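Local atomic coordinates of glycerol-3-phosphate dehydrogenase [NAD(P)+] (Coxiella burnetii, PDB entry 3K96), a protein that probably catalyses the NAD(P)H-dependent reduction of dihydroxyacetone phosphate to sn-glycerol 3-phosphate, the key precursor for phospholipid synthesis. Residues 59-64 with 75-80; 33-38 with 103-108; 44-49 with 85-90; 128-133 with 155-160. All blocks are in the same frame, centred on the assembly; numbering follows the deposited sequence.

Contact 1: 59-64 with 75-80; sequences SYESDH and NRYLPN
R76 and Y77 approach H64 from the same side of its imidazole ring, the tightly packed part of the contact. The edge of the Y77 ring is directed at the imidazole face in an offset edge-to-face pair, centroids 5.4 Å apart and planes at 84°. Y77 CD2 comes within 3.7 Å of H64 CE1, while the aliphatic part of R76 brings CD to 3.5 Å from H64 CD2. Both ring nitrogens of H64 are engaged: ND1 lies 3.0 Å from S59 OG, and NE2 pairs with N74. The same S59 hydroxyl accepts from E61 N, closing an ST turn.

The outer side is polar and looser. R76, extended from CG to NE, carries its guanidinium across H64 CB, which lies over one face, and E61 and D63 meet its edge. E61 OE2 makes a weak bond of 3.0 Å to R76 NH1 and accepts from Y77 OH through its syn lone pair. D63 OD2 takes R76 NH2 at 2.7 Å from above the carboxylate plane, but D63 was deposited in two conformers, so this salt bridge is less certain. A water joins D63 OD1 to R76 NH1, and E67 is a second anionic partner for NH2.

Y77 O accepts from S39, predicted to bind NADPH, so the aromatic pair, which packs on A37, borders the glycine-rich turn of a probable Rossmann-type dinucleotide-binding domain, the salt bridges outside it.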
loop_
_atom_site.group_PDB
_atom_site.type_symbol
_atom_site.label_atom_id
_atom_site.label_comp_id
_atom_site.label_asym_id
_atom_site.label_seq_id
_atom_site.Cartn_x
_atom_site.Cartn_y
_atom_site.Cartn_z
ATOM N N SER A 59 -1.807 29.559 16.491
ATOM C CA SER A 59 -2.302 29.651 15.147
ATOM C C SER A 59 -2.019 31.043 14.640
ATOM O O SER A 59 -2.178 32.016 15.387
ATOM C CB SER A 59 -3.813 29.424 15.122
ATOM O OG SER A 59 -4.318 29.603 13.808
ATOM N N TYR A 60 -1.626 31.148 13.373
ATOM C CA TYR A 60 -1.380 32.459 12.757
ATOM C C TYR A 60 -2.670 33.152 12.252
ATOM O O TYR A 60 -2.645 34.347 11.945
ATOM C CB TYR A 60 -0.318 32.380 11.651
ATOM C CG TYR A 60 -0.498 31.278 10.620
ATOM C CD1 TYR A 60 -1.305 31.463 9.514
ATOM C CD2 TYR A 60 0.191 30.070 10.741
ATOM C CE1 TYR A 60 -1.451 30.469 8.566
ATOM C CE2 TYR A 60 0.050 29.069 9.808
ATOM C CZ TYR A 60 -0.769 29.270 8.717
ATOM O OH TYR A 60 -0.912 28.277 7.773
ATOM N N GLU A 61 -3.778 32.405 12.174
ATOM C CA GLU A 61 -5.091 32.958 11.797
ATOM C C GLU A 61 -5.672 33.528 13.127
ATOM O O GLU A 61 -6.224 32.792 13.929
ATOM C CB GLU A 61 -5.973 31.836 11.204
ATOM C CG GLU A 61 -5.302 30.987 10.061
ATOM C CD GLU A 61 -6.093 29.696 9.659
ATOM O OE1 GLU A 61 -5.637 28.940 8.764
ATOM O OE2 GLU A 61 -7.164 29.426 10.239
ATOM N N SER A 62 -5.529 34.833 13.374
ATOM C CA SER A 62 -5.932 35.466 14.689
ATOM C C SER A 62 -7.397 35.320 15.192
ATOM O O SER A 62 -7.649 35.198 16.424
ATOM C CB SER A 62 -5.522 36.941 14.691
ATOM O OG SER A 62 -4.113 37.042 14.508
ATOM N N ASP A 63 -8.335 35.374 14.255
ATOM C CA ASP A 63 -9.734 35.180 14.567
ATOM C C ASP A 63 -9.936 33.733 15.042
ATOM O O ASP A 63 -10.877 33.428 15.767
ATOM C CB ASP A 63 -10.575 35.474 13.323
ATOM C CG ASP A 63 -9.987 34.849 12.050
ATOM O OD1 ASP A 63 -8.768 34.550 12.025
ATOM O OD2 ASP A 63 -10.745 34.673 11.066
ATOM N N HIS A 64 -9.021 32.858 14.637
ATOM C CA HIS A 64 -9.059 31.433 14.990
ATOM C C HIS A 64 -8.763 31.207 16.477
ATOM O O HIS A 64 -9.468 30.451 17.135
ATOM C CB HIS A 64 -8.093 30.665 14.068
ATOM C CG HIS A 64 -8.136 29.178 14.228
ATOM N ND1 HIS A 64 -7.027 28.380 14.035
ATOM C CD2 HIS A 64 -9.135 28.348 14.600
ATOM C CE1 HIS A 64 -7.352 27.121 14.260
ATOM N NE2 HIS A 64 -8.625 27.074 14.602
ATOM N N ASN A 75 -13.123 24.260 16.320
ATOM C CA ASN A 75 -14.204 24.025 15.388
ATOM C C ASN A 75 -13.821 24.141 13.932
ATOM O O ASN A 75 -14.351 23.414 13.112
ATOM C CB ASN A 75 -15.421 24.901 15.707
ATOM C CG ASN A 75 -16.318 24.274 16.755
ATOM O OD1 ASN A 75 -16.442 23.051 16.821
ATOM N ND2 ASN A 75 -16.956 25.100 17.572
ATOM N N ARG A 76 -12.895 25.016 13.589
ATOM C CA ARG A 76 -12.518 25.112 12.191
ATOM C C ARG A 76 -11.882 23.875 11.637
ATOM O O ARG A 76 -12.121 23.556 10.489
ATOM C CB ARG A 76 -11.493 26.204 11.938
ATOM C CG ARG A 76 -11.996 27.571 12.084
ATOM C CD ARG A 76 -10.974 28.569 11.604
ATOM N NE ARG A 76 -11.449 29.900 11.921
ATOM C CZ ARG A 76 -10.822 31.017 11.590
ATOM N NH1 ARG A 76 -9.672 30.981 10.918
ATOM N NH2 ARG A 76 -11.354 32.177 11.931
ATOM N N TYR A 77 -11.051 23.197 12.431
ATOM C CA TYR A 77 -10.273 22.074 11.902
ATOM C C TYR A 77 -10.396 20.729 12.605
ATOM O O TYR A 77 -9.999 19.733 12.042
ATOM C CB TYR A 77 -8.779 22.481 11.788
ATOM C CG TYR A 77 -8.549 23.679 10.887
ATOM C CD1 TYR A 77 -8.730 23.581 9.522
ATOM C CD2 TYR A 77 -8.147 24.902 11.401
ATOM C CE1 TYR A 77 -8.547 24.675 8.692
ATOM C CE2 TYR A 77 -7.948 26.003 10.578
ATOM C CZ TYR A 77 -8.152 25.882 9.226
ATOM O OH TYR A 77 -7.964 26.961 8.383
ATOM N N LEU A 78 -10.925 20.683 13.815
ATOM C CA LEU A 78 -11.087 19.408 14.506
ATOM C C LEU A 78 -12.280 19.510 15.460
ATOM O O LEU A 78 -12.124 19.412 16.686
ATOM C CB LEU A 78 -9.804 19.026 15.270
ATOM C CG LEU A 78 -9.611 17.557 15.679
ATOM C CD1 LEU A 78 -9.453 16.700 14.428
ATOM C CD2 LEU A 78 -8.388 17.361 16.594
ATOM N N PRO A 79 -13.483 19.726 14.895
ATOM C CA PRO A 79 -14.672 19.846 15.723
ATOM C C PRO A 79 -14.987 18.537 16.414
ATOM O O PRO A 79 -14.566 17.472 15.941
ATOM C CB PRO A 79 -15.778 20.202 14.712
ATOM C CG PRO A 79 -15.302 19.642 13.406
ATOM C CD PRO A 79 -13.792 19.835 13.456
ATOM N N ASN A 80 -15.683 18.644 17.542
ATOM C CA ASN A 80 -16.137 17.518 18.357
ATOM C C ASN A 80 -15.102 16.921 19.322
ATOM O O ASN A 80 -15.357 15.880 19.919
ATOM C CB ASN A 80 -16.727 16.411 17.479
ATOM C CG ASN A 80 -17.833 16.913 16.584
ATOM O OD1 ASN A 80 -17.828 16.648 15.385
ATOM N ND2 ASN A 80 -18.768 17.674 17.149
HETATM O O HOH W 1 -8.758 33.348 9.394
#

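Contact 2: 33-38 with 103-108; sequences AILGAG and ILIVVP
L35 holds CG anti to its carbonyl carbon (chi1 -51°), and I103 holds CG2 anti to its backbone N; together these rotations bring L35 CD1 to 3.6 Å from I103 CG2, the two side chains crossing at a slant. On the other face of the sheet I34 and L104 lie side by side, with I34 CG1 4.1 Å from L104 CD2.

Between these two layers the backbones run parallel in register, A33 beside I103, I34 beside L104 and L35 beside I105. A33 O receives L104 N at 2.8 Å, L104 O receives L35 N at 3.0 Å, and L35 O takes V106 N at 2.7 Å in an almost straight bond (175°). Beyond the last pair the chains leave the strands. There V107 CG1 sits 3.4 Å from L35 O and 3.6 Å from G36 CA, packed close against a residue without a side chain.

Helices 93-97 and 109-119 cover the L35 and I103 face. G38 follows at the N-cap of helix 39-49, and G36 and G38 fit the GxGxxG pattern, consistent with the first strand and glycine-rich turn of a Rossmann fold, beside strand 102-105, and with the predicted NADPH site at S39 and W40.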
loop_
_atom_site.group_PDB
_atom_site.type_symbol
_atom_site.label_atom_id
_atom_site.label_comp_id
_atom_site.label_asym_id
_atom_site.label_seq_id
_atom_site.Cartn_x
_atom_site.Cartn_y
_atom_site.Cartn_z
ATOM N N ALA A 33 5.264 23.806 23.006
ATOM C CA ALA A 33 4.506 24.660 22.109
ATOM C C ALA A 33 4.301 23.952 20.770
ATOM O O ALA A 33 5.243 23.364 20.213
ATOM C CB ALA A 33 5.226 26.020 21.889
ATOM N N ILE A 34 3.063 23.996 20.279
ATOM C CA ILE A 34 2.731 23.459 18.956
ATOM C C ILE A 34 2.301 24.622 18.070
ATOM O O ILE A 34 1.292 25.273 18.336
ATOM C CB ILE A 34 1.614 22.402 19.025
ATOM C CG1 ILE A 34 2.141 21.151 19.745
ATOM C CG2 ILE A 34 1.119 22.088 17.625
ATOM C CD1 ILE A 34 1.118 20.074 20.005
ATOM N N LEU A 35 3.087 24.874 17.026
ATOM C CA LEU A 35 2.854 25.960 16.096
ATOM C C LEU A 35 2.135 25.394 14.870
ATOM O O LEU A 35 2.717 24.626 14.104
ATOM C CB LEU A 35 4.201 26.602 15.690
ATOM C CG LEU A 35 5.149 27.018 16.837
ATOM C CD1 LEU A 35 6.402 27.743 16.296
ATOM C CD2 LEU A 35 4.445 27.872 17.902
ATOM N N GLY A 36 0.872 25.774 14.709
ATOM C CA GLY A 36 0.010 25.269 13.618
ATOM C C GLY A 36 -1.208 24.589 14.224
ATOM O O GLY A 36 -1.120 23.479 14.784
ATOM N N ALA A 37 -2.357 25.241 14.103
ATOM C CA ALA A 37 -3.571 24.721 14.682
ATOM C C ALA A 37 -4.490 24.100 13.650
ATOM O O ALA A 37 -5.722 24.258 13.704
ATOM C CB ALA A 37 -4.283 25.816 15.476
ATOM N N GLY A 38 -3.899 23.422 12.671
ATOM C CA GLY A 38 -4.691 22.673 11.695
ATOM C C GLY A 38 -5.153 21.393 12.402
ATOM O O GLY A 38 -4.954 21.222 13.634
ATOM N N ILE A 103 9.666 22.956 20.801
ATOM C CA ILE A 103 8.669 23.436 19.858
ATOM C C ILE A 103 8.382 22.409 18.762
ATOM O O ILE A 103 9.302 21.834 18.186
ATOM C CB ILE A 103 9.202 24.703 19.177
ATOM C CG1 ILE A 103 9.724 25.690 20.242
ATOM C CG2 ILE A 103 8.145 25.324 18.296
ATOM C CD1 ILE A 103 10.525 26.837 19.677
ATOM N N LEU A 104 7.100 22.211 18.474
ATOM C CA LEU A 104 6.650 21.252 17.460
ATOM C C LEU A 104 5.843 21.990 16.398
ATOM O O LEU A 104 4.731 22.453 16.650
ATOM C CB LEU A 104 5.827 20.151 18.127
ATOM C CG LEU A 104 5.119 19.139 17.227
ATOM C CD1 LEU A 104 6.096 18.437 16.259
ATOM C CD2 LEU A 104 4.391 18.150 18.119
ATOM N N ILE A 105 6.436 22.143 15.224
ATOM C CA ILE A 105 5.821 22.879 14.140
ATOM C C ILE A 105 4.984 21.958 13.245
ATOM O O ILE A 105 5.483 20.961 12.751
ATOM C CB ILE A 105 6.898 23.544 13.248
ATOM C CG1 ILE A 105 7.821 24.449 14.093
ATOM C CG2 ILE A 105 6.233 24.294 12.108
ATOM C CD1 ILE A 105 8.986 25.059 13.318
ATOM N N VAL A 106 3.729 22.340 13.005
ATOM C CA VAL A 106 2.823 21.542 12.194
ATOM C C VAL A 106 1.991 22.443 11.262
ATOM O O VAL A 106 0.782 22.339 11.209
ATOM C CB VAL A 106 1.865 20.693 13.079
ATOM C CG1 VAL A 106 1.191 19.630 12.243
ATOM C CG2 VAL A 106 2.625 20.008 14.226
ATOM N N VAL A 107 2.651 23.337 10.539
ATOM C CA VAL A 107 1.973 24.195 9.586
ATOM C C VAL A 107 2.149 23.602 8.168
ATOM O O VAL A 107 2.956 22.698 7.957
ATOM C CB VAL A 107 2.528 25.616 9.667
ATOM C CG1 VAL A 107 2.317 26.181 11.078
ATOM C CG2 VAL A 107 4.002 25.656 9.307
ATOM N N PRO A 108 1.380 24.080 7.199
ATOM C CA PRO A 108 1.615 23.538 5.871
ATOM C C PRO A 108 3.034 23.844 5.363
ATOM O O PRO A 108 3.662 24.816 5.797
ATOM C CB PRO A 108 0.571 24.257 5.007
ATOM C CG PRO A 108 -0.512 24.605 5.942
ATOM C CD PRO A 108 0.218 24.977 7.229
#

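Contact 3: 44-49 with 85-90; sequences LALVLA and ETLKAY
L87 is the bump that meets helix 44-49, and A45 and A49, one helical turn apart, give it a low surface to lie on. With CG anti to its own backbone N (chi1 172°), the leucine stretches along the helix and touches both alanines with different parts of itself. Its CB rests 3.6 Å from A49 CB, while the branched end reaches back a turn, CD1 coming to 3.8 Å from A45 CB. The other methyl, CD2, slots in between A45 CB and the tip of L46, whose CD2 is 3.9 Å away. L46 starts out from the helix in another direction, and it is the far end of the side chain that bends round to close this flank.

The helix is the one that follows the glycine-rich turn in the Rossmann-type domain, and strand 87-90 is the outermost strand on that side of the sheet; the N-to-C directions of helix 44-49 and strand 87-90 are 141° apart, and their axes approach to 9.5 Å. A45 also rests on I34 of strand 32-35, and L87 packs on V55 and L57 of the strand in between, so the leucine fills the space between its own sheet and the helix lying on it. L46 goes on to touch L78, Y81 and P84 in the loop before the strand.

Where the helix nears its end, T86 stands beside A49. Its OG1 lies between backbone N and carbonyl carbon (chi1 53°), which turns it to 3.6 Å from A49 CB and 3.0 Å from A49 O; the same hydroxyl has a weak hydrogen bond to Q53 O.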
loop_
_atom_site.group_PDB
_atom_site.type_symbol
_atom_site.label_atom_id
_atom_site.label_comp_id
_atom_site.label_asym_id
_atom_site.label_seq_id
_atom_site.Cartn_x
_atom_site.Cartn_y
_atom_site.Cartn_z
ATOM N N LEU A 44 -2.234 16.300 17.648
ATOM C CA LEU A 44 -0.999 16.077 18.420
ATOM C C LEU A 44 -1.108 16.783 19.786
ATOM O O LEU A 44 -0.672 16.253 20.821
ATOM C CB LEU A 44 0.213 16.586 17.644
ATOM C CG LEU A 44 0.710 15.668 16.529
ATOM C CD1 LEU A 44 1.586 16.434 15.539
ATOM C CD2 LEU A 44 1.411 14.444 17.127
ATOM N N ALA A 45 -1.697 17.970 19.784
ATOM C CA ALA A 45 -1.866 18.734 21.026
ATOM C C ALA A 45 -2.763 17.983 21.990
ATOM O O ALA A 45 -2.541 18.016 23.211
ATOM C CB ALA A 45 -2.417 20.150 20.729
ATOM N N LEU A 46 -3.776 17.285 21.451
ATOM C CA LEU A 46 -4.680 16.498 22.277
ATOM C C LEU A 46 -3.998 15.279 22.835
ATOM O O LEU A 46 -4.203 14.927 23.987
ATOM C CB LEU A 46 -5.925 16.045 21.496
ATOM C CG LEU A 46 -6.958 17.105 21.177
ATOM C CD1 LEU A 46 -8.011 16.564 20.223
ATOM C CD2 LEU A 46 -7.570 17.601 22.500
ATOM N N VAL A 47 -3.225 14.581 22.005
ATOM C CA VAL A 47 -2.523 13.405 22.486
ATOM C C VAL A 47 -1.698 13.757 23.728
ATOM O O VAL A 47 -1.727 13.032 24.721
ATOM C CB VAL A 47 -1.601 12.819 21.404
ATOM C CG1 VAL A 47 -0.621 11.833 22.010
ATOM C CG2 VAL A 47 -2.453 12.160 20.269
ATOM N N LEU A 48 -0.959 14.860 23.664
ATOM C CA LEU A 48 -0.123 15.273 24.790
ATOM C C LEU A 48 -0.937 15.836 25.959
ATOM O O LEU A 48 -0.726 15.450 27.101
ATOM C CB LEU A 48 0.917 16.313 24.333
ATOM C CG LEU A 48 1.884 15.848 23.229
ATOM C CD1 LEU A 48 2.762 16.978 22.737
ATOM C CD2 LEU A 48 2.721 14.671 23.697
ATOM N N ALA A 49 -1.861 16.746 25.677
ATOM C CA ALA A 49 -2.642 17.390 26.741
ATOM C C ALA A 49 -3.487 16.370 27.523
ATOM O O ALA A 49 -3.644 16.482 28.753
ATOM C CB ALA A 49 -3.500 18.572 26.183
ATOM N N GLU A 85 -8.040 20.714 30.118
ATOM C CA GLU A 85 -7.640 21.954 30.782
ATOM C C GLU A 85 -6.175 22.354 30.498
ATOM O O GLU A 85 -5.860 23.527 30.440
ATOM C CB GLU A 85 -7.901 21.829 32.304
ATOM C CG GLU A 85 -7.601 23.094 33.134
ATOM C CD GLU A 85 -8.446 24.302 32.712
ATOM O OE1 GLU A 85 -8.066 25.459 33.049
ATOM O OE2 GLU A 85 -9.484 24.097 32.025
ATOM N N THR A 86 -5.299 21.376 30.271
ATOM C CA THR A 86 -3.867 21.648 30.042
ATOM C C THR A 86 -3.509 22.133 28.635
ATOM O O THR A 86 -2.336 22.443 28.365
ATOM C CB THR A 86 -3.006 20.439 30.414
ATOM O OG1 THR A 86 -3.497 19.274 29.736
ATOM C CG2 THR A 86 -3.050 20.196 31.938
ATOM N N LEU A 87 -4.510 22.220 27.757
ATOM C CA LEU A 87 -4.306 22.682 26.394
ATOM C C LEU A 87 -4.878 24.081 26.229
ATOM O O LEU A 87 -6.082 24.288 26.407
ATOM C CB LEU A 87 -4.962 21.718 25.407
ATOM C CG LEU A 87 -5.026 22.094 23.927
ATOM C CD1 LEU A 87 -3.716 22.580 23.368
ATOM C CD2 LEU A 87 -5.535 20.877 23.146
ATOM N N LYS A 88 -4.010 25.025 25.870
ATOM C CA LYS A 88 -4.389 26.430 25.701
ATOM C C LYS A 88 -3.923 26.992 24.375
ATOM O O LYS A 88 -2.787 26.778 23.971
ATOM C CB LYS A 88 -3.761 27.286 26.822
ATOM C CG LYS A 88 -4.163 26.892 28.248
ATOM C CD LYS A 88 -5.661 27.040 28.457
ATOM C CE LYS A 88 -6.061 26.715 29.885
ATOM N NZ LYS A 88 -7.555 26.691 30.010
ATOM N N ALA A 89 -4.804 27.734 23.713
ATOM C CA ALA A 89 -4.486 28.389 22.452
ATOM C C ALA A 89 -3.895 29.785 22.716
ATOM O O ALA A 89 -4.323 30.483 23.622
ATOM C CB ALA A 89 -5.750 28.504 21.572
ATOM N N TYR A 90 -2.902 30.165 21.921
ATOM C CA TYR A 90 -2.245 31.462 22.008
ATOM C C TYR A 90 -2.256 32.048 20.613
ATOM O O TYR A 90 -2.130 31.300 19.636
ATOM C CB TYR A 90 -0.781 31.282 22.419
ATOM C CG TYR A 90 -0.558 30.983 23.869
ATOM C CD1 TYR A 90 -1.030 29.821 24.442
ATOM C CD2 TYR A 90 0.156 31.866 24.670
ATOM C CE1 TYR A 90 -0.833 29.557 25.774
ATOM C CE2 TYR A 90 0.372 31.604 25.999
ATOM C CZ TYR A 90 -0.127 30.453 26.544
ATOM O OH TYR A 90 0.098 30.198 27.864
#

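Contact 4: 128-133 with 155-160; sequences RIAWGT and PMAVIS
I129 and W131 pair with residues 155-159 through both their N-H and C=O groups, leaving A130 to face the other neighbour. I129 N gives to P155 O at 3.0 Å and I129 O takes A157 N in a more bent bond (139°). W131 N gives to A157 O at 3.0 Å, and W131 O receives I159 N at 3.1 Å. The backbone groups of A130 are used by I103 and I105 of strand 102-105. Past the last strand bond, a water donates to G132 O and to I159 O, so both carbonyls are satisfied where the chains part.

A157 O does double duty, because the W131 indole lies over it. With CG placed between backbone N and carbonyl carbon (chi1 61°), the indole folds back across the neighbouring strand, and that oxygen sits 3.4 Å from one face, with V158 CB over the same face. M156 SD stands at the indole edge, 5.2 Å from the centroid of the W131 six-membered ring, a Met-aromatic contact.

At the start of the strands R128 rests its CG 3.7 Å from P155 CG. Its guanidinium goes elsewhere, to salt bridges with D102 and D188, while M156 N and M156 O find N181 and S180. The parallel pair, linked through helix 143-151, is a beta-alpha-beta crossover of the Rossmann-type sheet.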
loop_
_atom_site.group_PDB
_atom_site.type_symbol
_atom_site.label_atom_id
_atom_site.label_comp_id
_atom_site.label_asym_id
_atom_site.label_seq_id
_atom_site.Cartn_x
_atom_site.Cartn_y
_atom_site.Cartn_z
ATOM N N ARG A 128 14.847 23.405 21.068
ATOM C CA ARG A 128 14.810 22.197 20.248
ATOM C C ARG A 128 13.565 22.289 19.394
ATOM O O ARG A 128 12.498 22.655 19.884
ATOM C CB ARG A 128 14.800 20.947 21.115
ATOM C CG ARG A 128 15.979 20.909 22.074
ATOM C CD ARG A 128 16.085 19.580 22.751
ATOM N NE ARG A 128 15.005 19.303 23.686
ATOM C CZ ARG A 128 14.953 18.208 24.433
ATOM N NH1 ARG A 128 15.908 17.295 24.340
ATOM N NH2 ARG A 128 13.954 18.022 25.266
ATOM N N ILE A 129 13.708 21.924 18.127
ATOM C CA ILE A 129 12.645 22.071 17.152
ATOM C C ILE A 129 12.269 20.773 16.453
ATOM O O ILE A 129 13.087 20.135 15.813
ATOM C CB ILE A 129 13.049 23.133 16.092
ATOM C CG1 ILE A 129 13.181 24.510 16.756
ATOM C CG2 ILE A 129 12.000 23.247 14.945
ATOM C CD1 ILE A 129 13.799 25.531 15.860
ATOM N N ALA A 130 11.011 20.385 16.598
ATOM C CA ALA A 130 10.498 19.193 15.931
ATOM C C ALA A 130 9.412 19.670 15.005
ATOM O O ALA A 130 8.900 20.760 15.196
ATOM C CB ALA A 130 9.952 18.193 16.943
ATOM N N TRP A 131 9.097 18.890 13.960
ATOM C CA TRP A 131 8.003 19.247 13.063
ATOM C C TRP A 131 7.239 18.008 12.566
ATOM O O TRP A 131 7.778 16.891 12.485
ATOM C CB TRP A 131 8.468 20.081 11.859
ATOM C CG TRP A 131 9.452 19.360 10.995
ATOM C CD1 TRP A 131 9.173 18.545 9.929
ATOM C CD2 TRP A 131 10.863 19.364 11.140
ATOM N NE1 TRP A 131 10.340 18.038 9.405
ATOM C CE2 TRP A 131 11.393 18.529 10.136
ATOM C CE3 TRP A 131 11.741 19.993 12.029
ATOM C CZ2 TRP A 131 12.755 18.311 9.995
ATOM C CZ3 TRP A 131 13.099 19.772 11.889
ATOM C CH2 TRP A 131 13.592 18.936 10.879
ATOM N N GLY A 132 5.963 18.248 12.279
ATOM C CA GLY A 132 5.054 17.265 11.703
ATOM C C GLY A 132 4.725 17.653 10.273
ATOM O O GLY A 132 4.021 16.905 9.566
ATOM N N THR A 133 5.206 18.833 9.855
ATOM C CA THR A 133 5.035 19.316 8.474
ATOM C C THR A 133 5.658 18.328 7.487
ATOM O O THR A 133 6.694 17.746 7.768
ATOM C CB THR A 133 5.756 20.669 8.289
ATOM O OG1 THR A 133 5.252 21.616 9.243
ATOM C CG2 THR A 133 5.609 21.212 6.862
ATOM N N PRO A 155 18.988 20.916 18.205
ATOM C CA PRO A 155 18.446 19.576 18.135
ATOM C C PRO A 155 17.113 19.592 17.319
ATOM O O PRO A 155 16.234 20.436 17.554
ATOM C CB PRO A 155 18.199 19.216 19.599
ATOM C CG PRO A 155 19.166 20.118 20.391
ATOM C CD PRO A 155 19.197 21.384 19.591
ATOM N N MET A 156 16.982 18.655 16.378
ATOM C CA MET A 156 15.846 18.614 15.469
ATOM C C MET A 156 15.237 17.223 15.375
ATOM O O MET A 156 15.914 16.245 15.615
ATOM C CB MET A 156 16.317 18.976 14.067
ATOM C CG MET A 156 16.842 20.346 13.902
ATOM S SD MET A 156 17.105 20.692 12.155
ATOM C CE MET A 156 18.601 19.804 11.703
ATOM N N ALA A 157 13.963 17.154 14.998
ATOM C CA ALA A 157 13.272 15.877 14.846
ATOM C C ALA A 157 12.073 16.018 13.931
ATOM O O ALA A 157 11.474 17.089 13.849
ATOM C CB ALA A 157 12.807 15.332 16.207
ATOM N N VAL A 158 11.736 14.919 13.256
ATOM C CA VAL A 158 10.579 14.863 12.375
ATOM C C VAL A 158 9.719 13.686 12.785
ATOM O O VAL A 158 10.222 12.610 13.076
ATOM C CB VAL A 158 10.969 14.730 10.883
ATOM C CG1 VAL A 158 11.872 13.543 10.662
ATOM C CG2 VAL A 158 9.705 14.631 9.977
ATOM N N ILE A 159 8.417 13.915 12.861
ATOM C CA ILE A 159 7.469 12.869 13.194
ATOM C C ILE A 159 6.598 12.707 11.938
ATOM O O ILE A 159 6.032 13.683 11.434
ATOM C CB ILE A 159 6.647 13.224 14.427
ATOM C CG1 ILE A 159 5.843 12.010 14.894
ATOM C CG2 ILE A 159 5.753 14.438 14.145
ATOM C CD1 ILE A 159 5.080 12.257 16.187
ATOM N N SER A 160 6.519 11.477 11.437
ATOM C CA SER A 160 5.826 11.192 10.195
ATOM C C SER A 160 5.361 9.760 10.091
ATOM O O SER A 160 6.088 8.845 10.422
ATOM C CB SER A 160 6.773 11.464 9.042
ATOM O OG SER A 160 6.079 11.636 7.828
HETATM O O HOH W 2 3.583 14.525 10.675
#

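All four contacts belong to the N-terminal Rossmann-type domain. Contact 2 opens first along the chain, and contacts 3 and 1 both fall within the 65 residues or so that it spans, contact 1 innermost; contact 4 follows in series. Contacts 2 and 4, with centres about 10 Å apart, share the sheet through neighbouring strands 102-105 and 128-131. Contact 3 lays helix 39-49, which leaves the strand of contact 2, against the edge strand of the same sheet, its centre about 12 Å from that of contact 2. The centre of contact 1 lies about 22 Å from that of contact 4; contact 1 meets contact 2 at A37, so its surface loop borders the predicted NADPH site at the strand ends.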